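Local coordinates for PHD finger protein 3 (Homo sapiens, PDB 6IC9) that reads the phosphorylated C-terminal domain of RNA polymerase II through its SPOC domain and thereby regulates neuronal gene expression, at residues A[47-52]-A[115-120]; A[62-67]-A[73-78]; A[120-123]-A[128-131]; A[130-135]-A[147-152]. One frame throughout, in Å; residues are numbered along the deposited sequence. Where two conformers were deposited one is given.

Contact 1: A[47-52]-A[115-120]; sequences DSIQVG and KDMYLI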
# COMPACT_ATOMS: atom_id res chain seq x y z
N ASP A 47 13.59 0.13 5.24
CA ASP A 47 13.32 0.64 6.58
C ASP A 47 12.27 1.76 6.57
O ASP A 47 11.54 1.95 7.55
CB ASP A 47 14.62 1.22 7.21
CG ASP A 47 15.59 0.16 7.69
OD1 ASP A 47 15.29 -1.04 7.61
OD2 ASP A 47 16.69 0.54 8.16
N SER A 48 12.28 2.59 5.55
CA SER A 48 11.39 3.73 5.43
C SER A 48 10.87 3.73 4.01
O SER A 48 11.66 3.82 3.08
CB SER A 48 12.10 5.05 5.73
OG SER A 48 11.18 6.11 5.50
N ILE A 49 9.55 3.55 3.86
CA ILE A 49 8.91 3.65 2.56
C ILE A 49 8.72 5.12 2.24
O ILE A 49 7.97 5.80 2.95
CB ILE A 49 7.54 2.94 2.56
CG1 ILE A 49 7.72 1.47 2.86
CG2 ILE A 49 6.79 3.23 1.20
CD1 ILE A 49 6.41 0.74 3.12
N GLN A 50 9.38 5.60 1.17
CA GLN A 50 9.32 7.00 0.77
C GLN A 50 8.16 7.19 -0.19
O GLN A 50 8.17 6.62 -1.28
CB GLN A 50 10.60 7.44 0.05
CG GLN A 50 11.83 7.32 0.93
CD GLN A 50 11.77 8.23 2.16
OE1 GLN A 50 11.30 9.40 2.10
NE2 GLN A 50 12.23 7.69 3.29
N VAL A 51 7.18 7.98 0.20
CA VAL A 51 6.05 8.22 -0.71
C VAL A 51 6.44 9.37 -1.64
O VAL A 51 6.62 10.51 -1.20
CB VAL A 51 4.78 8.54 0.08
CG1 VAL A 51 3.59 8.72 -0.88
CG2 VAL A 51 4.54 7.45 1.12
N GLY A 52 6.63 9.05 -2.91
CA GLY A 52 7.12 9.95 -3.92
C GLY A 52 6.10 10.70 -4.71
O GLY A 52 6.45 11.58 -5.49
N LYS A 115 8.27 -4.34 -7.79
CA LYS A 115 8.12 -3.52 -8.99
C LYS A 115 7.39 -2.23 -8.66
O LYS A 115 7.73 -1.17 -9.20
CB LYS A 115 7.36 -4.34 -10.04
CG LYS A 115 7.26 -3.71 -11.45
CD LYS A 115 6.39 -4.59 -12.37
CE LYS A 115 6.63 -4.24 -13.88
NZ LYS A 115 6.47 -2.79 -14.06
N ASP A 116 6.35 -2.31 -7.81
CA ASP A 116 5.50 -1.16 -7.48
C ASP A 116 4.88 -1.35 -6.10
O ASP A 116 4.61 -2.48 -5.68
CB ASP A 116 4.28 -0.97 -8.43
CG ASP A 116 4.64 -1.07 -9.89
OD1 ASP A 116 4.51 -2.18 -10.46
OD2 ASP A 116 5.00 -0.04 -10.46
N MET A 117 4.69 -0.25 -5.41
CA MET A 117 3.93 -0.28 -4.17
C MET A 117 3.06 0.96 -4.09
O MET A 117 3.55 2.09 -4.22
CB MET A 117 4.85 -0.39 -2.95
CG MET A 117 4.03 -0.45 -1.66
SD MET A 117 5.10 -1.08 -0.33
CE MET A 117 3.90 -1.26 0.95
N TYR A 118 1.76 0.76 -3.90
CA TYR A 118 0.81 1.86 -3.80
C TYR A 118 0.20 1.87 -2.41
O TYR A 118 0.00 0.82 -1.79
CB TYR A 118 -0.32 1.73 -4.83
CG TYR A 118 0.25 1.72 -6.25
CD1 TYR A 118 0.77 2.89 -6.80
CD2 TYR A 118 0.31 0.52 -6.98
CE1 TYR A 118 1.34 2.87 -8.09
CE2 TYR A 118 0.84 0.48 -8.28
CZ TYR A 118 1.37 1.65 -8.80
OH TYR A 118 1.90 1.59 -10.06
N LEU A 119 -0.14 3.06 -1.92
CA LEU A 119 -0.75 3.24 -0.61
C LEU A 119 -2.17 3.68 -0.83
O LEU A 119 -2.39 4.75 -1.39
CB LEU A 119 -0.00 4.29 0.21
CG LEU A 119 -0.04 4.35 1.73
CD1 LEU A 119 0.62 3.09 2.42
CD2 LEU A 119 0.81 5.58 2.10
N ILE A 120 -3.12 2.88 -0.34
CA ILE A 120 -4.53 3.01 -0.63
C ILE A 120 -5.27 3.41 0.65
O ILE A 120 -5.23 2.67 1.63
CB ILE A 120 -5.08 1.69 -1.19
CG1 ILE A 120 -4.45 1.43 -2.56
CG2 ILE A 120 -6.66 1.78 -1.26
CD1 ILE A 120 -4.82 0.03 -3.15
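I49 and M117 meet end to end, with their side chains crossing at about a right angle. CD1 of I49 lies 3.9 Å from CE of M117. The same methyl is 4.1 Å from SD of M117, so it covers the thioether end rather than the stem of the chain. M117 gets there by stretching out: CG is anti to the backbone N (chi1 -179°) and the chain stays extended beyond it. On I49, CG1 sits beside the backbone N, and chi2 near 170° extends CD1 away from the branch point.

V51 and L119 form a second, looser pair. V51 CG2 approaches L119 CD2 at 4.3 Å, but this touch is tentative because L119 has two conformers. The backbones stay well apart, with 9.2 Å between CA of I49 and CA of M117. All four touching residues are buried, and contact across the pair is purely apolar.

This is packing inside the SPOC domain between strands 48-55 and 114-122, which do not pair directly. K115 and D116 both face I153 in a classic beta bulge at the start of 115-120. A107 of strand 104-107, which lies between the two strands in sheet order, touches both I49 and M117. F80 of strand 73-82 touches M117 and L119. W15 of strand 15-21 packs on I49, and I152 of strand 147-155 packs on M117.

Contact 2: A[62-67]-A[73-78]; sequences DYVEKI and KEICVV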
# COMPACT_ATOMS: atom_id res chain seq x y z
N ASP A 62 -6.36 -0.19 -13.82
CA ASP A 62 -6.06 -0.61 -15.19
C ASP A 62 -4.72 -1.35 -15.25
O ASP A 62 -4.61 -2.42 -15.86
CB ASP A 62 -6.01 0.61 -16.11
CG ASP A 62 -7.37 1.24 -16.32
OD1 ASP A 62 -7.44 2.36 -16.87
OD2 ASP A 62 -8.36 0.63 -15.89
N TYR A 63 -3.69 -0.82 -14.56
CA TYR A 63 -2.39 -1.46 -14.53
C TYR A 63 -2.46 -2.83 -13.85
O TYR A 63 -1.83 -3.80 -14.31
CB TYR A 63 -1.44 -0.51 -13.78
CG TYR A 63 -0.08 -1.04 -13.51
CD1 TYR A 63 0.46 -0.96 -12.22
CD2 TYR A 63 0.68 -1.61 -14.52
CE1 TYR A 63 1.75 -1.42 -11.94
CE2 TYR A 63 1.99 -2.08 -14.25
CZ TYR A 63 2.50 -1.99 -12.98
OH TYR A 63 3.77 -2.43 -12.72
N VAL A 64 -3.19 -2.92 -12.74
CA VAL A 64 -3.28 -4.18 -12.02
C VAL A 64 -3.92 -5.24 -12.93
O VAL A 64 -3.51 -6.41 -12.93
CB VAL A 64 -4.08 -4.00 -10.71
CG1 VAL A 64 -4.57 -5.37 -10.17
CG2 VAL A 64 -3.24 -3.26 -9.61
N GLU A 65 -4.90 -4.83 -13.73
CA GLU A 65 -5.52 -5.78 -14.69
C GLU A 65 -4.49 -6.34 -15.67
O GLU A 65 -4.50 -7.54 -15.98
CB GLU A 65 -6.65 -5.06 -15.41
CG GLU A 65 -7.39 -5.90 -16.45
CD GLU A 65 -8.60 -5.11 -16.95
OE1 GLU A 65 -8.40 -4.08 -17.64
OE2 GLU A 65 -9.72 -5.49 -16.57
N LYS A 66 -3.60 -5.49 -16.20
CA LYS A 66 -2.54 -5.96 -17.10
C LYS A 66 -1.55 -6.85 -16.37
O LYS A 66 -1.07 -7.84 -16.93
CB LYS A 66 -1.80 -4.78 -17.73
CG LYS A 66 -2.68 -3.84 -18.50
CD LYS A 66 -1.91 -2.61 -19.04
CE LYS A 66 -2.93 -1.59 -19.60
NZ LYS A 66 -2.33 -0.33 -20.14
N ILE A 67 -1.22 -6.50 -15.13
CA ILE A 67 -0.29 -7.29 -14.35
C ILE A 67 -0.83 -8.71 -14.21
O ILE A 67 -0.12 -9.68 -14.47
CB ILE A 67 -0.06 -6.65 -12.97
CG1 ILE A 67 0.75 -5.34 -13.13
CG2 ILE A 67 0.67 -7.60 -12.09
CD1 ILE A 67 2.18 -5.64 -13.50
N LYS A 73 3.83 -11.59 -12.32
CA LYS A 73 4.05 -10.91 -11.04
C LYS A 73 3.12 -11.49 -9.99
O LYS A 73 2.12 -12.15 -10.30
CB LYS A 73 3.83 -9.39 -11.14
CG LYS A 73 4.63 -8.68 -12.31
CD LYS A 73 6.11 -8.51 -12.00
CE LYS A 73 6.88 -8.03 -13.26
NZ LYS A 73 7.15 -9.16 -14.19
N GLU A 74 3.45 -11.23 -8.74
CA GLU A 74 2.64 -11.61 -7.59
C GLU A 74 2.13 -10.33 -6.94
O GLU A 74 2.91 -9.39 -6.73
CB GLU A 74 3.45 -12.40 -6.57
CG GLU A 74 4.07 -13.70 -7.08
CD GLU A 74 3.07 -14.86 -7.12
OE1 GLU A 74 3.51 -16.03 -7.18
OE2 GLU A 74 1.84 -14.60 -7.11
N ILE A 75 0.85 -10.30 -6.64
CA ILE A 75 0.20 -9.16 -6.02
C ILE A 75 -0.10 -9.54 -4.59
O ILE A 75 -0.70 -10.59 -4.33
CB ILE A 75 -1.09 -8.76 -6.76
CG1 ILE A 75 -0.79 -8.28 -8.18
CG2 ILE A 75 -1.75 -7.61 -5.97
CD1 ILE A 75 -2.00 -8.21 -8.97
N CYS A 76 0.33 -8.71 -3.65
CA CYS A 76 -0.20 -8.91 -2.31
C CYS A 76 -0.62 -7.58 -1.69
O CYS A 76 -0.30 -6.49 -2.16
CB CYS A 76 0.76 -9.69 -1.44
SG CYS A 76 2.11 -8.81 -0.74
N VAL A 77 -1.44 -7.70 -0.67
CA VAL A 77 -2.09 -6.55 -0.07
C VAL A 77 -1.79 -6.66 1.41
O VAL A 77 -1.93 -7.76 1.98
CB VAL A 77 -3.62 -6.55 -0.32
CG1 VAL A 77 -4.19 -5.32 0.40
CG2 VAL A 77 -3.96 -6.48 -1.86
N VAL A 78 -1.25 -5.59 2.00
CA VAL A 78 -1.02 -5.55 3.44
C VAL A 78 -1.85 -4.41 4.02
O VAL A 78 -2.36 -3.54 3.30
CB VAL A 78 0.46 -5.37 3.83
CG1 VAL A 78 1.29 -6.54 3.32
CG2 VAL A 78 1.04 -3.99 3.29
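V64 and I67 of the helix meet I75 and K73 of the strand. The apolar packing centres on the CD1 methyl of I75. V64 CG1 touches I75 CD1 at 4.0 Å, and I67 CG2 reaches the same I75 CD1 at 4.2 Å. The methyl therefore serves two residues one helical turn apart.

I67 also packs along the carbon chain of K73. Its CG2 lies 3.8 Å from CB of K73, and its CD1 lies 4.1 Å from CG of K73. Within the helix, CG1 of I67 covers one face of the Y63 ring, offset toward the rim.

The polar ends of K73 and Y63 have partners outside the two segments. K73 bends at chi2 (-76°), which carries its amine away from the helix. NZ of K73 bonds a modified side chain of the bound peptide. Y63 OH is hydrogen-bonded to K115 NZ. The helix supplies its own backbone bonds, such as I67 N to Y63 O.

The segment axes approach to 10.0 Å at 133°. This is a helix laid on a beta sheet, joined to the strand by a short loop. In this SPOC domain the helix and strand also flank the site of the phosphorylated peptide.

Contact 3: A[120-123]-A[128-131]; sequences IPLG and IPHP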
# COMPACT_ATOMS: atom_id res chain seq x y z
N ILE A 120 -3.12 2.88 -0.34
CA ILE A 120 -4.53 3.01 -0.63
C ILE A 120 -5.27 3.41 0.65
O ILE A 120 -5.23 2.67 1.63
CB ILE A 120 -5.08 1.69 -1.19
CG1 ILE A 120 -4.45 1.43 -2.56
CG2 ILE A 120 -6.66 1.78 -1.26
CD1 ILE A 120 -4.82 0.03 -3.15
N PRO A 121 -5.97 4.53 0.68
CA PRO A 121 -6.83 4.82 1.84
C PRO A 121 -8.14 4.05 1.70
O PRO A 121 -8.81 4.11 0.67
CB PRO A 121 -7.05 6.33 1.74
CG PRO A 121 -6.97 6.62 0.27
CD PRO A 121 -5.94 5.65 -0.28
N LEU A 122 -8.48 3.27 2.72
CA LEU A 122 -9.77 2.57 2.74
C LEU A 122 -10.58 3.08 3.91
O LEU A 122 -10.24 2.79 5.07
CB LEU A 122 -9.58 1.07 2.84
CG LEU A 122 -10.91 0.29 2.89
CD1 LEU A 122 -11.46 0.29 1.46
CD2 LEU A 122 -10.63 -1.11 3.38
N GLY A 123 -11.61 3.88 3.63
CA GLY A 123 -12.47 4.38 4.69
C GLY A 123 -13.21 3.26 5.41
O GLY A 123 -13.48 2.20 4.85
N ILE A 128 -14.63 -2.38 -0.40
CA ILE A 128 -13.29 -2.73 -0.86
C ILE A 128 -13.25 -2.58 -2.38
O ILE A 128 -14.14 -3.10 -3.07
CB ILE A 128 -12.93 -4.14 -0.42
CG1 ILE A 128 -12.80 -4.21 1.12
CG2 ILE A 128 -11.66 -4.58 -1.11
CD1 ILE A 128 -14.03 -4.83 1.85
N PRO A 129 -12.29 -1.86 -2.95
CA PRO A 129 -12.15 -1.82 -4.41
C PRO A 129 -12.23 -3.21 -5.03
O PRO A 129 -11.52 -4.13 -4.63
CB PRO A 129 -10.75 -1.22 -4.61
CG PRO A 129 -10.57 -0.31 -3.39
CD PRO A 129 -11.32 -0.97 -2.26
N HIS A 130 -13.07 -3.34 -6.08
CA HIS A 130 -13.38 -4.66 -6.62
C HIS A 130 -12.17 -5.45 -7.11
O HIS A 130 -12.13 -6.67 -6.88
CB HIS A 130 -14.48 -4.53 -7.72
CG HIS A 130 -13.99 -4.16 -9.09
ND1 HIS A 130 -13.21 -4.99 -9.88
CD2 HIS A 130 -14.19 -3.04 -9.83
CE1 HIS A 130 -12.94 -4.40 -11.02
NE2 HIS A 130 -13.52 -3.21 -11.02
N PRO A 131 -11.14 -4.86 -7.73
CA PRO A 131 -10.00 -5.69 -8.17
C PRO A 131 -9.23 -6.34 -7.03
O PRO A 131 -8.45 -7.26 -7.29
CB PRO A 131 -9.12 -4.69 -8.92
CG PRO A 131 -10.02 -3.58 -9.24
CD PRO A 131 -10.95 -3.46 -8.12
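L122 overlaps the ring of P129. Its CD1 methyl lies 3.9 Å from CD of P129, the ring carbon next to the proline nitrogen. The two side chains cross obliquely. The same CD1 is 4.2 Å from CA of I128, so it rests over the link between the two loop residues.

The other branch of L122 does less. CD2 comes within 4.4 Å of CG1 of I128, a looser touch at the more open margin. On L122, chi1 near 179° carries CG toward the loop, and chi2 of 76° sets CD1 over P129.

I120 points the same way as L122, as expected for residues two apart on a strand. It only approaches: its CG2 stays 4.9 Å from CG of P129. The buried surface is small, 120 Å² over both sides. L122 is buried, whereas I128 and P129 are partly exposed. What joins them is apolar packing at the edge of the SPOC domain core.

The contact lays the loop after strand 114-122 back against the end of that strand. G123 O bonds R144 NH2, which links the strand end to another part of the loop region. L140 and R144 also pack on L122. W61 of helix 57-70 touches I120, P129 and P131. Y104 of strand 104-107 touches I120, P121 and P129, while F95 and F98 of helix 85-101 lie against P121.

Contact 4: A[130-135]-A[147-152]; sequences HPLVPF and LLLGLI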
# COMPACT_ATOMS: atom_id res chain seq x y z
N HIS A 130 -13.07 -3.34 -6.08
CA HIS A 130 -13.38 -4.66 -6.62
C HIS A 130 -12.17 -5.45 -7.11
O HIS A 130 -12.13 -6.67 -6.88
CB HIS A 130 -14.48 -4.53 -7.72
CG HIS A 130 -13.99 -4.16 -9.09
ND1 HIS A 130 -13.21 -4.99 -9.88
CD2 HIS A 130 -14.19 -3.04 -9.83
CE1 HIS A 130 -12.94 -4.40 -11.02
NE2 HIS A 130 -13.52 -3.21 -11.02
N PRO A 131 -11.14 -4.86 -7.73
CA PRO A 131 -10.00 -5.69 -8.17
C PRO A 131 -9.23 -6.34 -7.03
O PRO A 131 -8.45 -7.26 -7.29
CB PRO A 131 -9.12 -4.69 -8.92
CG PRO A 131 -10.02 -3.58 -9.24
CD PRO A 131 -10.95 -3.46 -8.12
N LEU A 132 -9.42 -5.91 -5.78
CA LEU A 132 -8.80 -6.60 -4.65
C LEU A 132 -9.62 -7.77 -4.12
O LEU A 132 -9.06 -8.65 -3.47
CB LEU A 132 -8.58 -5.62 -3.50
CG LEU A 132 -7.70 -4.43 -3.83
CD1 LEU A 132 -7.70 -3.42 -2.69
CD2 LEU A 132 -6.28 -4.90 -4.15
N VAL A 133 -10.94 -7.77 -4.36
CA VAL A 133 -11.84 -8.84 -3.95
C VAL A 133 -11.72 -9.97 -4.97
O VAL A 133 -11.57 -9.71 -6.18
CB VAL A 133 -13.29 -8.34 -3.83
CG1 VAL A 133 -14.20 -9.37 -3.16
CG2 VAL A 133 -13.33 -7.07 -3.04
N PRO A 134 -11.73 -11.24 -4.55
CA PRO A 134 -11.80 -11.66 -3.15
C PRO A 134 -10.41 -11.63 -2.52
O PRO A 134 -9.43 -11.76 -3.23
CB PRO A 134 -12.36 -13.08 -3.26
CG PRO A 134 -11.73 -13.59 -4.58
CD PRO A 134 -11.63 -12.38 -5.48
N PHE A 135 -10.34 -11.43 -1.21
CA PHE A 135 -9.05 -11.50 -0.52
C PHE A 135 -8.64 -12.96 -0.41
O PHE A 135 -9.45 -13.81 -0.04
CB PHE A 135 -9.15 -10.88 0.87
CG PHE A 135 -9.22 -9.40 0.87
CD1 PHE A 135 -8.44 -8.65 0.01
CD2 PHE A 135 -10.04 -8.75 1.78
CE1 PHE A 135 -8.47 -7.27 0.04
CE2 PHE A 135 -10.07 -7.37 1.82
CZ PHE A 135 -9.27 -6.63 0.95
N LEU A 147 -8.24 2.97 7.25
CA LEU A 147 -7.02 2.18 7.12
C LEU A 147 -6.22 2.66 5.92
O LEU A 147 -6.79 3.07 4.90
CB LEU A 147 -7.33 0.68 6.86
CG LEU A 147 -7.82 -0.11 8.06
CD1 LEU A 147 -8.16 -1.51 7.57
CD2 LEU A 147 -6.65 -0.12 9.11
N LEU A 148 -4.91 2.49 6.03
CA LEU A 148 -3.99 2.59 4.89
C LEU A 148 -3.62 1.17 4.53
O LEU A 148 -3.14 0.41 5.39
CB LEU A 148 -2.71 3.37 5.28
CG LEU A 148 -2.94 4.88 5.47
CD1 LEU A 148 -1.66 5.50 6.05
CD2 LEU A 148 -3.30 5.60 4.14
N LEU A 149 -3.89 0.78 3.27
CA LEU A 149 -3.46 -0.49 2.72
C LEU A 149 -2.23 -0.28 1.85
O LEU A 149 -2.08 0.78 1.23
CB LEU A 149 -4.62 -1.04 1.86
CG LEU A 149 -5.66 -2.02 2.43
CD1 LEU A 149 -6.13 -1.75 3.83
CD2 LEU A 149 -6.85 -2.22 1.42
N GLY A 150 -1.40 -1.30 1.73
CA GLY A 150 -0.33 -1.32 0.75
C GLY A 150 -0.65 -2.38 -0.29
O GLY A 150 -0.86 -3.55 0.04
N LEU A 151 -0.64 -1.97 -1.55
CA LEU A 151 -0.78 -2.88 -2.70
C LEU A 151 0.60 -3.06 -3.26
O LEU A 151 1.19 -2.11 -3.76
CB LEU A 151 -1.73 -2.24 -3.73
CG LEU A 151 -1.78 -2.91 -5.08
CD1 LEU A 151 -2.28 -4.29 -4.86
CD2 LEU A 151 -2.77 -2.09 -5.97
N ILE A 152 1.14 -4.29 -3.17
CA ILE A 152 2.54 -4.54 -3.49
C ILE A 152 2.62 -5.48 -4.70
O ILE A 152 2.10 -6.61 -4.66
CB ILE A 152 3.29 -5.13 -2.28
CG1 ILE A 152 2.98 -4.26 -1.04
CG2 ILE A 152 4.78 -5.18 -2.54
CD1 ILE A 152 3.52 -4.88 0.25
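L132 sets one methyl against L149 and the other against L151, both on strand 147-155. This apolar packing makes the contact. L132 CD2 touches L151 CD1 at 4.1 Å. L132 CD1 is further from its partner, 4.4 Å from CD2 of L149. The two strand leucines are two apart, so they face the same side of the sheet and the fork of L132 spans both.

L151 has CG anti to the backbone N (chi1 169°), which brings its CD1 up to CD2 of L132. The F135 ring comes near the same patch without touching, its CZ 5.1 Å from CD2 of L149.

The leucines belong to the apolar core of the SPOC domain, whose family fold is a seven-stranded, distorted beta-barrel. Strand 147-155 lies between 73-82 and 114-122 in it, and the loop covers one of its faces. W61 of helix 57-70 packs on both L132 and L151, and V77 of strand 73-82 touches L132.

Backbone bonds shape each side separately. In the loop, V133 N bonds H130 O at 3.0 Å, closing the short 3-10 turn. The peptide bond before P134 is cis. P131 O accepts a hydrogen bond from K68 NZ. On the strand, L149 is backbone hydrogen-bonded to I120, and L151 to Y118. L148 N, in turn, bonds the hydroxyl of Y91.

Contacts 3 and 4 are the closest, with centres about 6 Å apart. They share H130 and P131, and L122 N bonds L147 O at 2.8 Å between them. Contact 4 adjoins contact 2, about 10 Å away between centres: C76 O bonds I152 N at 2.8 Å, and V77 CG2 packs on L132 CD2 at 3.6 Å. Contact 1 lies on the other side of the chain's centre from contacts 3 and 4. It meets contact 2 near the bound peptide, where Y63 OH lies 3.0 Å from K115 NZ. Segments 115-120 and 73-78 border the CTD-reading site through K115, D116 and K73, each of which hydrogen-bonds the peptide.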